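Thin, isoform D (Drosophila melanogaster, PDB 6XG7) probably acts as a zinc-binding ubiquitin-protein ligase of the RING and NHL type, of which this chain is the NHL-repeat beta-propeller, a protein-binding domain. Local coordinates at residues 134-139 with 170-175; 152-157 with 163-168; 130-133 with 139-142. One frame throughout, in Å; residues are numbered along the deposited sequence.

Interaction 1 of 3, residues 134-139 with 170-175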
ATOM      1  N   THR A 134       6.781 -20.808   5.646  1.00 13.56           N
ATOM      2  CA  THR A 134       5.353 -21.002   5.456  1.00 13.32           C
ATOM      3  C   THR A 134       4.593 -21.238   6.750  1.00 12.92           C
ATOM      4  O   THR A 134       3.359 -21.241   6.716  1.00 13.87           O
ATOM      5  CB  THR A 134       5.074 -22.186   4.509  1.00 15.89           C
ATOM      6  OG1 THR A 134       5.716 -23.356   5.023  1.00 18.65           O
ATOM      7  CG2 THR A 134       5.576 -21.890   3.081  1.00 16.55           C
ATOM      8  N   ALA A 135       5.273 -21.464   7.874  1.00 14.15           N
ATOM      9  CA  ALA A 135       4.586 -21.587   9.155  1.00 14.08           C
ATOM     10  C   ALA A 135       3.830 -20.293   9.471  1.00 12.50           C
ATOM     11  O   ALA A 135       4.081 -19.225   8.891  1.00 12.31           O
ATOM     12  CB  ALA A 135       5.598 -21.898  10.260  1.00 16.23           C
ATOM     13  N   ASP A 136       2.875 -20.398  10.388  1.00 12.96           N
ATOM     14  CA  ASP A 136       2.183 -19.205  10.862  1.00 12.86           C
ATOM     15  C   ASP A 136       3.210 -18.230  11.418  1.00 12.85           C
ATOM     16  O   ASP A 136       4.087 -18.612  12.197  1.00 14.98           O
ATOM     17  CB  ASP A 136       1.194 -19.557  11.969  1.00 15.15           C
ATOM     18  CG  ASP A 136       0.042 -20.390  11.489  1.00 16.73           C
ATOM     19  OD1 ASP A 136      -0.127 -20.585  10.270  1.00 16.86           O
ATOM     20  OD2 ASP A 136      -0.717 -20.852  12.363  1.00 19.46           O
ATOM     21  N   GLY A 137       3.109 -16.969  11.010  1.00 12.43           N
ATOM     22  CA  GLY A 137       4.074 -15.980  11.448  1.00 12.75           C
ATOM     23  C   GLY A 137       5.350 -15.926  10.644  1.00 11.25           C
ATOM     24  O   GLY A 137       6.226 -15.118  10.960  1.00 13.79           O
ATOM     25  N   LYS A 138       5.496 -16.771   9.631  1.00 11.00           N
ATOM     26  CA  LYS A 138       6.601 -16.702   8.694  1.00 11.20           C
ATOM     27  C   LYS A 138       6.068 -16.263   7.339  1.00 10.96           C
ATOM     28  O   LYS A 138       4.889 -16.455   7.029  1.00 11.23           O
ATOM     29  CB  LYS A 138       7.296 -18.051   8.605  1.00 12.18           C
ATOM     30  CG  LYS A 138       8.022 -18.431   9.898  1.00 16.08           C
ATOM     31  CD  LYS A 138       8.941 -19.599   9.707  1.00 21.02           C
ATOM     32  CE  LYS A 138       9.603 -19.960  11.024  1.00 27.06           C
ATOM     33  NZ  LYS A 138      10.533 -21.097  10.840  1.00 32.22           N
ATOM     34  N   PHE A 139       6.945 -15.661   6.540  1.00  9.96           N
ATOM     35  CA  PHE A 139       6.560 -15.027   5.290  1.00  9.55           C
ATOM     36  C   PHE A 139       7.404 -15.520   4.122  1.00  9.43           C
ATOM     37  O   PHE A 139       8.567 -15.915   4.265  1.00 10.95           O
ATOM     38  CB  PHE A 139       6.748 -13.507   5.343  1.00 10.29           C
ATOM     39  CG  PHE A 139       6.053 -12.832   6.492  1.00  9.51           C
ATOM     40  CD1 PHE A 139       4.698 -12.619   6.445  1.00 11.53           C
ATOM     41  CD2 PHE A 139       6.745 -12.402   7.597  1.00 10.88           C
ATOM     42  CE1 PHE A 139       4.032 -11.984   7.487  1.00 12.08           C
ATOM     43  CE2 PHE A 139       6.097 -11.769   8.639  1.00 11.82           C
ATOM     44  CZ  PHE A 139       4.722 -11.566   8.577  1.00 11.18           C
ATOM     45  N   GLY A 170       3.330  -8.180  17.163  1.00 13.26           N
ATOM     46  CA  GLY A 170       3.746  -9.249  16.290  1.00 14.39           C
ATOM     47  C   GLY A 170       3.200 -10.613  16.651  1.00 13.19           C
ATOM     48  O   GLY A 170       3.517 -11.590  15.964  1.00 14.56           O
ATOM     49  N   SER A 171       2.408 -10.727  17.714  1.00 12.84           N
ATOM     50  CA  SER A 171       1.793 -12.008  18.036  1.00 13.57           C
ATOM     51  C   SER A 171       0.830 -12.436  16.940  1.00 12.16           C
ATOM     52  O   SER A 171      -0.025 -11.655  16.522  1.00 13.27           O
ATOM     53  CB  SER A 171       0.992 -11.879  19.325  1.00 14.92           C
ATOM     54  OG  SER A 171       1.814 -11.550  20.408  1.00 18.15           O
ATOM     55  N   PHE A 172       0.926 -13.694  16.509  1.00 13.28           N
ATOM     56  CA  PHE A 172       0.060 -14.196  15.446  1.00 13.30           C
ATOM     57  C   PHE A 172      -1.386 -14.275  15.913  1.00 13.64           C
ATOM     58  O   PHE A 172      -1.683 -14.805  16.990  1.00 14.05           O
ATOM     59  CB  PHE A 172       0.528 -15.580  15.013  1.00 14.01           C
ATOM     60  CG  PHE A 172      -0.299 -16.188  13.902  1.00 13.57           C
ATOM     61  CD1 PHE A 172      -0.122 -15.792  12.573  1.00 13.61           C
ATOM     62  CD2 PHE A 172      -1.235 -17.173  14.178  1.00 14.70           C
ATOM     63  CE1 PHE A 172      -0.875 -16.353  11.551  1.00 13.81           C
ATOM     64  CE2 PHE A 172      -1.999 -17.725  13.148  1.00 15.06           C
ATOM     65  CZ  PHE A 172      -1.813 -17.316  11.842  1.00 13.65           C
ATOM     66  N   VAL A 173      -2.285 -13.744  15.089  1.00 12.53           N
ATOM     67  CA  VAL A 173      -3.722 -13.783  15.332  1.00 12.89           C
ATOM     68  C   VAL A 173      -4.415 -14.778  14.407  1.00 13.64           C
ATOM     69  O   VAL A 173      -5.208 -15.602  14.863  1.00 15.25           O
ATOM     70  CB  VAL A 173      -4.347 -12.375  15.213  1.00 13.81           C
ATOM     71  CG1 VAL A 173      -5.874 -12.443  15.290  1.00 15.95           C
ATOM     72  CG2 VAL A 173      -3.778 -11.477  16.294  1.00 14.98           C
ATOM     73  N   GLY A 174      -4.156 -14.696  13.101  1.00 12.89           N
ATOM     74  CA  GLY A 174      -4.842 -15.564  12.159  1.00 12.72           C
ATOM     75  C   GLY A 174      -4.396 -15.281  10.742  1.00 11.60           C
ATOM     76  O   GLY A 174      -3.520 -14.456  10.499  1.00 12.66           O
ATOM     77  N   LYS A 175      -5.002 -15.995   9.799  1.00 11.41           N
ATOM     78  CA  LYS A 175      -4.612 -15.865   8.403  1.00 11.53           C
ATOM     79  C   LYS A 175      -5.770 -16.317   7.533  1.00 12.03           C
ATOM     80  O   LYS A 175      -6.666 -17.032   7.991  1.00 13.26           O
ATOM     81  CB  LYS A 175      -3.366 -16.701   8.092  1.00 12.41           C
ATOM     82  CG  LYS A 175      -3.583 -18.215   8.198  1.00 13.47           C
ATOM     83  CD  LYS A 175      -2.283 -18.982   7.926  1.00 14.34           C
ATOM     84  CE  LYS A 175      -2.484 -20.498   7.883  1.00 15.06           C
ATOM     85  NZ  LYS A 175      -2.735 -21.038   9.235  1.00 16.90           N
TER
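The Phe172 ring lies between Asp136 and its own strand. One face is covered by Asp136 CB, which sits 3.7 Å from the ring centroid and only 9° off the ring normal, a CH-pi contact. The opposite face carries the backbone N of Gly174, also over the ring centre. The Asp136 carboxylate continues the stack: its plane is 14° from that of the ring, and OD2 is 3.5 Å from Phe172 CE2. Gly137 N approaches the same ring obliquely, 3.8 Å from CD1. Phe172 reaches the loop because its CG is anti to the backbone N.

The other carboxylate oxygen carries the charge pairing. Lys175 NZ gives a hydrogen bond of 2.8 Å to Asp136 OD1, part of a salt bridge. It meets OD1 on the syn side, tilted somewhat out of the carboxylate plane. The lysine chain is extended until its last torsion, where a bend (chi4 -72°) turns NZ onto the oxygen. The two side chains cross at about a right angle.

Asp136 and Gly137 are the central residues of a type II beta turn from Ala135 to Lys138, closed by a hydrogen bond of 2.9 Å from Lys138 N to Ala135 O. Opposite Val165 the strand has one residue too many, Val173 and Gly174 together, which makes a classic beta bulge. This is a turn of an inter-strand loop resting on the bulged outer strand of a beta-propeller blade.

Interaction 2 of 3, residues 152-157 with 163-168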
ATOM      1  N   PHE A 152      -4.202  -3.827  15.133  1.00 12.42           N
ATOM      2  CA  PHE A 152      -3.815  -5.068  14.481  1.00 11.91           C
ATOM      3  C   PHE A 152      -3.112  -4.764  13.159  1.00 11.63           C
ATOM      4  O   PHE A 152      -3.450  -3.801  12.451  1.00 11.48           O
ATOM      5  CB  PHE A 152      -5.023  -5.964  14.236  1.00 11.94           C
ATOM      6  CG  PHE A 152      -5.625  -6.537  15.501  1.00 12.88           C
ATOM      7  CD1 PHE A 152      -5.131  -7.701  16.080  1.00 14.41           C
ATOM      8  CD2 PHE A 152      -6.705  -5.908  16.107  1.00 16.45           C
ATOM      9  CE1 PHE A 152      -5.707  -8.221  17.249  1.00 16.24           C
ATOM     10  CE2 PHE A 152      -7.274  -6.422  17.258  1.00 18.13           C
ATOM     11  CZ  PHE A 152      -6.772  -7.577  17.826  1.00 17.90           C
ATOM     12  N   ILE A 153      -2.153  -5.622  12.822  1.00 10.63           N
ATOM     13  CA  ILE A 153      -1.336  -5.516  11.618  1.00 10.12           C
ATOM     14  C   ILE A 153      -1.768  -6.593  10.625  1.00 10.85           C
ATOM     15  O   ILE A 153      -1.851  -7.778  10.969  1.00 11.13           O
ATOM     16  CB  ILE A 153       0.160  -5.654  11.964  1.00 10.52           C
ATOM     17  CG1 ILE A 153       0.608  -4.540  12.897  1.00 11.38           C
ATOM     18  CG2 ILE A 153       1.003  -5.659  10.703  1.00 12.01           C
ATOM     19  CD1 ILE A 153       1.994  -4.759  13.490  1.00 12.10           C
ATOM     20  N   TYR A 154      -2.022  -6.186   9.387  1.00 10.49           N
ATOM     21  CA  TYR A 154      -2.452  -7.080   8.321  1.00  9.91           C
ATOM     22  C   TYR A 154      -1.398  -7.040   7.225  1.00  9.19           C
ATOM     23  O   TYR A 154      -1.063  -5.955   6.732  1.00 10.73           O
ATOM     24  CB  TYR A 154      -3.801  -6.629   7.735  1.00 10.35           C
ATOM     25  CG  TYR A 154      -4.953  -6.569   8.719  1.00 11.79           C
ATOM     26  CD1 TYR A 154      -5.017  -5.572   9.687  1.00 11.78           C
ATOM     27  CD2 TYR A 154      -5.968  -7.511   8.687  1.00 13.21           C
ATOM     28  CE1 TYR A 154      -6.045  -5.511  10.593  1.00 13.93           C
ATOM     29  CE2 TYR A 154      -7.005  -7.467   9.601  1.00 14.10           C
ATOM     30  CZ  TYR A 154      -7.041  -6.458  10.543  1.00 14.60           C
ATOM     31  OH  TYR A 154      -8.091  -6.427  11.442  1.00 17.34           O
ATOM     32  N   VAL A 155      -0.892  -8.211   6.841  1.00  9.60           N
ATOM     33  CA  VAL A 155       0.243  -8.343   5.938  1.00  9.78           C
ATOM     34  C   VAL A 155      -0.153  -9.171   4.724  1.00  9.99           C
ATOM     35  O   VAL A 155      -0.683 -10.278   4.863  1.00 10.51           O
ATOM     36  CB  VAL A 155       1.432  -9.039   6.628  1.00 10.90           C
ATOM     37  CG1 VAL A 155       2.618  -9.178   5.651  1.00 12.82           C
ATOM     38  CG2 VAL A 155       1.840  -8.304   7.864  1.00 10.85           C
ATOM     39  N   CYS A 156       0.094  -8.609   3.582  1.00 10.50           N
ATOM     40  CA  CYS A 156       0.067  -9.431   2.306  0.59 10.21           C
ATOM     41  C   CYS A 156       1.359 -10.278   2.087  1.00  9.61           C
ATOM     42  O   CYS A 156       2.475  -9.769   1.900  1.00 10.66           O
ATOM     43  CB  CYS A 156      -0.042  -8.531   1.084  0.59 12.77           C
ATOM     44  SG  CYS A 156      -1.654  -7.866   0.826  0.59 13.66           S
ATOM     45  N   ASP A 157       1.203 -11.559   2.324  1.00  9.98           N
ATOM     46  CA  ASP A 157       2.328 -12.497   2.335  1.00 10.47           C
ATOM     47  C   ASP A 157       2.349 -13.092   0.934  1.00 10.89           C
ATOM     48  O   ASP A 157       1.735 -14.125   0.662  1.00 11.56           O
ATOM     49  CB  ASP A 157       2.045 -13.533   3.420  1.00 10.74           C
ATOM     50  CG  ASP A 157       3.149 -14.531   3.593  1.00 10.81           C
ATOM     51  OD1 ASP A 157       4.184 -14.404   2.910  1.00 11.70           O
ATOM     52  OD2 ASP A 157       2.961 -15.441   4.432  1.00 11.69           O
ATOM     53  N   VAL A 163      -3.105 -13.503   3.477  1.00  9.90           N
ATOM     54  CA  VAL A 163      -3.009 -12.401   4.416  1.00  9.91           C
ATOM     55  C   VAL A 163      -2.795 -13.007   5.789  1.00  8.99           C
ATOM     56  O   VAL A 163      -3.488 -13.956   6.169  1.00 10.74           O
ATOM     57  CB  VAL A 163      -4.302 -11.563   4.388  1.00 11.75           C
ATOM     58  CG1 VAL A 163      -4.283 -10.510   5.469  1.00 12.20           C
ATOM     59  CG2 VAL A 163      -4.485 -10.925   3.036  1.00 12.34           C
ATOM     60  N   GLN A 164      -1.867 -12.446   6.548  1.00  9.58           N
ATOM     61  CA  GLN A 164      -1.682 -12.814   7.941  1.00 10.21           C
ATOM     62  C   GLN A 164      -1.964 -11.601   8.817  1.00 10.16           C
ATOM     63  O   GLN A 164      -1.685 -10.455   8.447  1.00 10.52           O
ATOM     64  CB  GLN A 164      -0.278 -13.333   8.223  1.00 10.15           C
ATOM     65  CG  GLN A 164       0.082 -14.617   7.526  1.00 10.75           C
ATOM     66  CD  GLN A 164       1.339 -15.218   8.100  1.00 11.46           C
ATOM     67  OE1 GLN A 164       1.343 -15.692   9.235  1.00 12.37           O
ATOM     68  NE2 GLN A 164       2.425 -15.155   7.345  1.00 11.75           N
ATOM     69  N   VAL A 165      -2.529 -11.869   9.990  1.00 10.42           N
ATOM     70  CA  VAL A 165      -2.989 -10.856  10.931  1.00 10.62           C
ATOM     71  C   VAL A 165      -2.252 -11.052  12.250  1.00 10.20           C
ATOM     72  O   VAL A 165      -2.134 -12.180  12.750  1.00 12.02           O
ATOM     73  CB  VAL A 165      -4.517 -10.918  11.150  1.00 12.57           C
ATOM     74  CG1 VAL A 165      -4.974  -9.752  12.008  1.00 12.71           C
ATOM     75  CG2 VAL A 165      -5.250 -10.938   9.807  1.00 13.94           C
ATOM     76  N   PHE A 166      -1.786  -9.940  12.826  1.00  9.78           N
ATOM     77  CA  PHE A 166      -0.963  -9.927  14.024  1.00 10.04           C
ATOM     78  C   PHE A 166      -1.466  -8.859  14.980  1.00 10.65           C
ATOM     79  O   PHE A 166      -2.030  -7.842  14.565  1.00 11.36           O
ATOM     80  CB  PHE A 166       0.508  -9.597  13.684  1.00 10.74           C
ATOM     81  CG  PHE A 166       1.101 -10.529  12.693  1.00  9.90           C
ATOM     82  CD1 PHE A 166       0.942 -10.317  11.332  1.00  9.75           C
ATOM     83  CD2 PHE A 166       1.777 -11.669  13.108  1.00 10.88           C
ATOM     84  CE1 PHE A 166       1.461 -11.215  10.419  1.00 10.55           C
ATOM     85  CE2 PHE A 166       2.289 -12.545  12.186  1.00 12.62           C
ATOM     86  CZ  PHE A 166       2.123 -12.319  10.851  1.00 11.12           C
ATOM     87  N   GLN A 167      -1.221  -9.078  16.265  1.00 11.57           N
ATOM     88  CA  GLN A 167      -1.308  -7.979  17.209  1.00 10.91           C
ATOM     89  C   GLN A 167      -0.196  -6.972  16.924  1.00 11.05           C
ATOM     90  O   GLN A 167       0.756  -7.243  16.182  1.00 11.97           O
ATOM     91  CB  GLN A 167      -1.152  -8.491  18.642  1.00 12.92           C
ATOM     92  CG  GLN A 167      -2.242  -9.436  19.077  1.00 13.58           C
ATOM     93  CD  GLN A 167      -2.087  -9.849  20.515  1.00 14.62           C
ATOM     94  OE1 GLN A 167      -1.801  -9.020  21.373  1.00 15.82           O
ATOM     95  NE2 GLN A 167      -2.269 -11.133  20.795  1.00 16.34           N
ATOM     96  N   SER A 168      -0.301  -5.798  17.540  1.00 11.87           N
ATOM     97  CA  SER A 168       0.680  -4.756  17.270  1.00 13.31           C
ATOM     98  C   SER A 168       2.087  -5.148  17.721  1.00 12.83           C
ATOM     99  O   SER A 168       3.052  -4.543  17.250  1.00 15.44           O
ATOM    100  CB  SER A 168       0.252  -3.438  17.911  1.00 15.58           C
ATOM    101  OG  SER A 168       0.317  -3.530  19.321  1.00 18.52           O
TER
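Ile153 and Phe166 form a hydrogen-bonded antiparallel pair: Ile153 N to Phe166 O is 2.8 Å and Phe166 N to Ile153 O is 2.9 Å. Val155 and Gln164 repeat the pattern, with Val155 N 2.9 Å from Gln164 O. Between them, Tyr154 and Val165 make a non-hydrogen-bonded pair. Their side chains run side by side on one face. Val165 CG1 lies over the Tyr154 ring, 4.1 Å from its centroid, and CG2 touches Tyr154 CD2. Ile153, Val155, Gln164 and Phe166 share the other face, where Val155 CG2 packs on Phe166 CE1 at 3.9 Å.

At one end the contact turns polar. Gln164 NE2 bonds Asp157 OD2 at 3.0 Å, a bent bond (134° at the hydrogen). It comes from above the carboxylate, 43° out of its plane. Asp157 CG is anti to the backbone N (chi1 -177°), which brings the carboxylate across to the neighbouring strand.

A second shell fixes these groups. Arg162 forms a salt bridge with Asp157 OD2, and Asn160 ND2 bonds the same oxygen. Gln164 OE1 accepts from Gly137 N, while NE2 also gives to Lys138 O. Ile192 and Val194 cover Tyr154, whose OH is bonded to Asp148.

Strands 153-157 and 162-166 form a beta hairpin, the middle two strands of a four-stranded NHL propeller blade. It is largely apolar on the face of Tyr154 and Val165, apart from the Tyr154 hydroxyl, and mixed on the other. The buried Asp157 carboxylate is paired with Arg162 and accepts N-H bonds from Gln164, Asn160 and, at OD1, Asn140 N. This would probably favour its ionised form.

Interaction 3 of 3, residues 130-133 with 139-142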
ATOM      1  N   GLY A 130       8.842 -12.208  12.387  1.00 12.13           N
ATOM      2  CA  GLY A 130       8.774 -12.981  11.170  1.00 13.26           C
ATOM      3  C   GLY A 130      10.143 -13.385  10.652  1.00 13.11           C
ATOM      4  O   GLY A 130      11.173 -12.785  10.969  1.00 13.27           O
ATOM      5  N   SER A 131      10.139 -14.455   9.869  1.00 12.80           N
ATOM      6  CA  SER A 131      11.294 -14.900   9.109  1.00 12.60           C
ATOM      7  C   SER A 131      10.755 -15.680   7.918  1.00 10.29           C
ATOM      8  O   SER A 131       9.545 -15.887   7.787  1.00 11.64           O
ATOM      9  CB  SER A 131      12.247 -15.743   9.966  1.00 16.08           C
ATOM     10  OG  SER A 131      11.601 -16.902  10.461  1.00 17.93           O
ATOM     11  N   GLN A 132      11.658 -16.111   7.048  1.00 11.37           N
ATOM     12  CA  GLN A 132      11.246 -16.730   5.797  1.00 11.04           C
ATOM     13  C   GLN A 132      10.675 -18.126   6.027  1.00 11.83           C
ATOM     14  O   GLN A 132      11.276 -18.948   6.726  1.00 14.26           O
ATOM     15  CB  GLN A 132      12.429 -16.778   4.829  1.00 12.35           C
ATOM     16  CG  GLN A 132      12.050 -17.234   3.444  1.00 13.21           C
ATOM     17  CD  GLN A 132      12.254 -18.711   3.254  1.00 15.96           C
ATOM     18  OE1 GLN A 132      13.264 -19.256   3.682  1.00 19.80           O
ATOM     19  NE2 GLN A 132      11.303 -19.367   2.613  1.00 16.10           N
ATOM     20  N   GLY A 133       9.511 -18.392   5.444  1.00 11.28           N
ATOM     21  CA  GLY A 133       8.917 -19.710   5.522  1.00 12.42           C
ATOM     22  C   GLY A 133       7.411 -19.664   5.343  1.00 12.52           C
ATOM     23  O   GLY A 133       6.844 -18.660   4.912  1.00 11.44           O
ATOM     24  N   PHE A 139       6.945 -15.661   6.540  1.00  9.96           N
ATOM     25  CA  PHE A 139       6.560 -15.027   5.290  1.00  9.55           C
ATOM     26  C   PHE A 139       7.404 -15.520   4.122  1.00  9.43           C
ATOM     27  O   PHE A 139       8.567 -15.915   4.265  1.00 10.95           O
ATOM     28  CB  PHE A 139       6.748 -13.507   5.343  1.00 10.29           C
ATOM     29  CG  PHE A 139       6.053 -12.832   6.492  1.00  9.51           C
ATOM     30  CD1 PHE A 139       4.698 -12.619   6.445  1.00 11.53           C
ATOM     31  CD2 PHE A 139       6.745 -12.402   7.597  1.00 10.88           C
ATOM     32  CE1 PHE A 139       4.032 -11.984   7.487  1.00 12.08           C
ATOM     33  CE2 PHE A 139       6.097 -11.769   8.639  1.00 11.82           C
ATOM     34  CZ  PHE A 139       4.722 -11.566   8.577  1.00 11.18           C
ATOM     35  N   ASN A 140       6.823 -15.407   2.939  1.00  9.61           N
ATOM     36  CA  ASN A 140       7.589 -15.458   1.695  1.00 10.39           C
ATOM     37  C   ASN A 140       7.254 -14.179   0.942  1.00  9.41           C
ATOM     38  O   ASN A 140       6.286 -14.125   0.183  1.00 10.05           O
ATOM     39  CB  ASN A 140       7.291 -16.703   0.868  1.00 10.86           C
ATOM     40  CG  ASN A 140       8.093 -17.904   1.312  1.00 12.08           C
ATOM     41  OD1 ASN A 140       9.316 -17.859   1.370  1.00 14.10           O
ATOM     42  ND2 ASN A 140       7.402 -18.999   1.599  1.00 13.05           N
ATOM     43  N   TYR A 141       8.074 -13.159   1.172  1.00  9.97           N
ATOM     44  CA  TYR A 141       8.010 -11.848   0.536  1.00 10.45           C
ATOM     45  C   TYR A 141       6.804 -11.069   1.042  1.00 10.06           C
ATOM     46  O   TYR A 141       5.829 -10.854   0.307  1.00 11.35           O
ATOM     47  CB  TYR A 141       8.007 -11.929  -0.995  1.00 11.02           C
ATOM     48  CG  TYR A 141       9.144 -12.759  -1.514  1.00 11.22           C
ATOM     49  CD1 TYR A 141      10.445 -12.248  -1.633  1.00 11.61           C
ATOM     50  CD2 TYR A 141       8.939 -14.076  -1.870  1.00 12.26           C
ATOM     51  CE1 TYR A 141      11.494 -13.037  -2.094  1.00 11.81           C
ATOM     52  CE2 TYR A 141       9.974 -14.873  -2.312  1.00 12.86           C
ATOM     53  CZ  TYR A 141      11.237 -14.356  -2.431  1.00 11.54           C
ATOM     54  OH  TYR A 141      12.231 -15.184  -2.881  1.00 13.40           O
ATOM     55  N   PRO A 142       6.830 -10.623   2.293  1.00 10.01           N
ATOM     56  CA  PRO A 142       5.773  -9.719   2.751  1.00 10.03           C
ATOM     57  C   PRO A 142       5.835  -8.434   1.947  1.00  9.73           C
ATOM     58  O   PRO A 142       6.911  -7.889   1.695  1.00 10.14           O
ATOM     59  CB  PRO A 142       6.122  -9.483   4.221  1.00 10.31           C
ATOM     60  CG  PRO A 142       7.610  -9.601   4.270  1.00 11.33           C
ATOM     61  CD  PRO A 142       7.958 -10.669   3.245  1.00 10.64           C
TER
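Phe139 is held to the 130-133 segment through its backbone on the close-packed side of this contact. Phe139 N bonds Ser131 O at 2.9 Å and nearly straight. Gly133 N returns a bond of 2.9 Å to Phe139 O, but from above the carbonyl plane. Gln132 CA also comes within 3.2 Å of Phe139 O, a CA-H...O contact. CE2 of the buried Phe139 ring lies 3.9 Å from Gly130 CA, where a side chain on the glycine would collide with the ring. Pro142 CB lies over one ring face, towards the rim.

The polar side is looser and nearer solvent. There the exposed Gln132 sends NE2 to Asn140 OD1, at 2.8 Å and 166°. The bond uses a lone pair in the carbonyl plane of Asn140, and the two amides are turned 37° apart. A bend in the glutamine chain (chi2 -94°) carries its amide across to Asn140. Asn140 ND2 turns the other way, to Asn160 OD1. An alanine in place of Asn140 would keep the backbone bonds but is likely to leave Gln132 NE2 and Asn160 OD1 without this shared amide, freeing the glutamine end to turn.

The contact ties together the two ends of the loop between strands 125-129 and 142-147, which joins successive propeller blades. Backbone bonds and a buried ring fix it; neutral amides link its surface to Asn160.

How the interactions relate
Interactions 1 and 3 both involve the loop between strands 125-129 and 142-147, and interaction 2 is the hairpin beside it. In the sequence this hairpin falls between the two segments of interaction 1; the centres of the two contacts are about 8 Å apart. Gln164 joins them. The segments of interactions 1 and 3 overlap at Phe139, which makes contacts in interaction 3 alone of the two. Their centres are about 9 Å apart, and Lys138 CB lies 3.2 Å from Ser131 O. Interactions 2 and 3, about 12 Å apart between centres, meet where Asp157 OD1 lies 2.8 Å from Asn140 N and where Phe166 CZ touches Phe139 CZ at 3.5 Å. The hairpin thus touches both loop contacts.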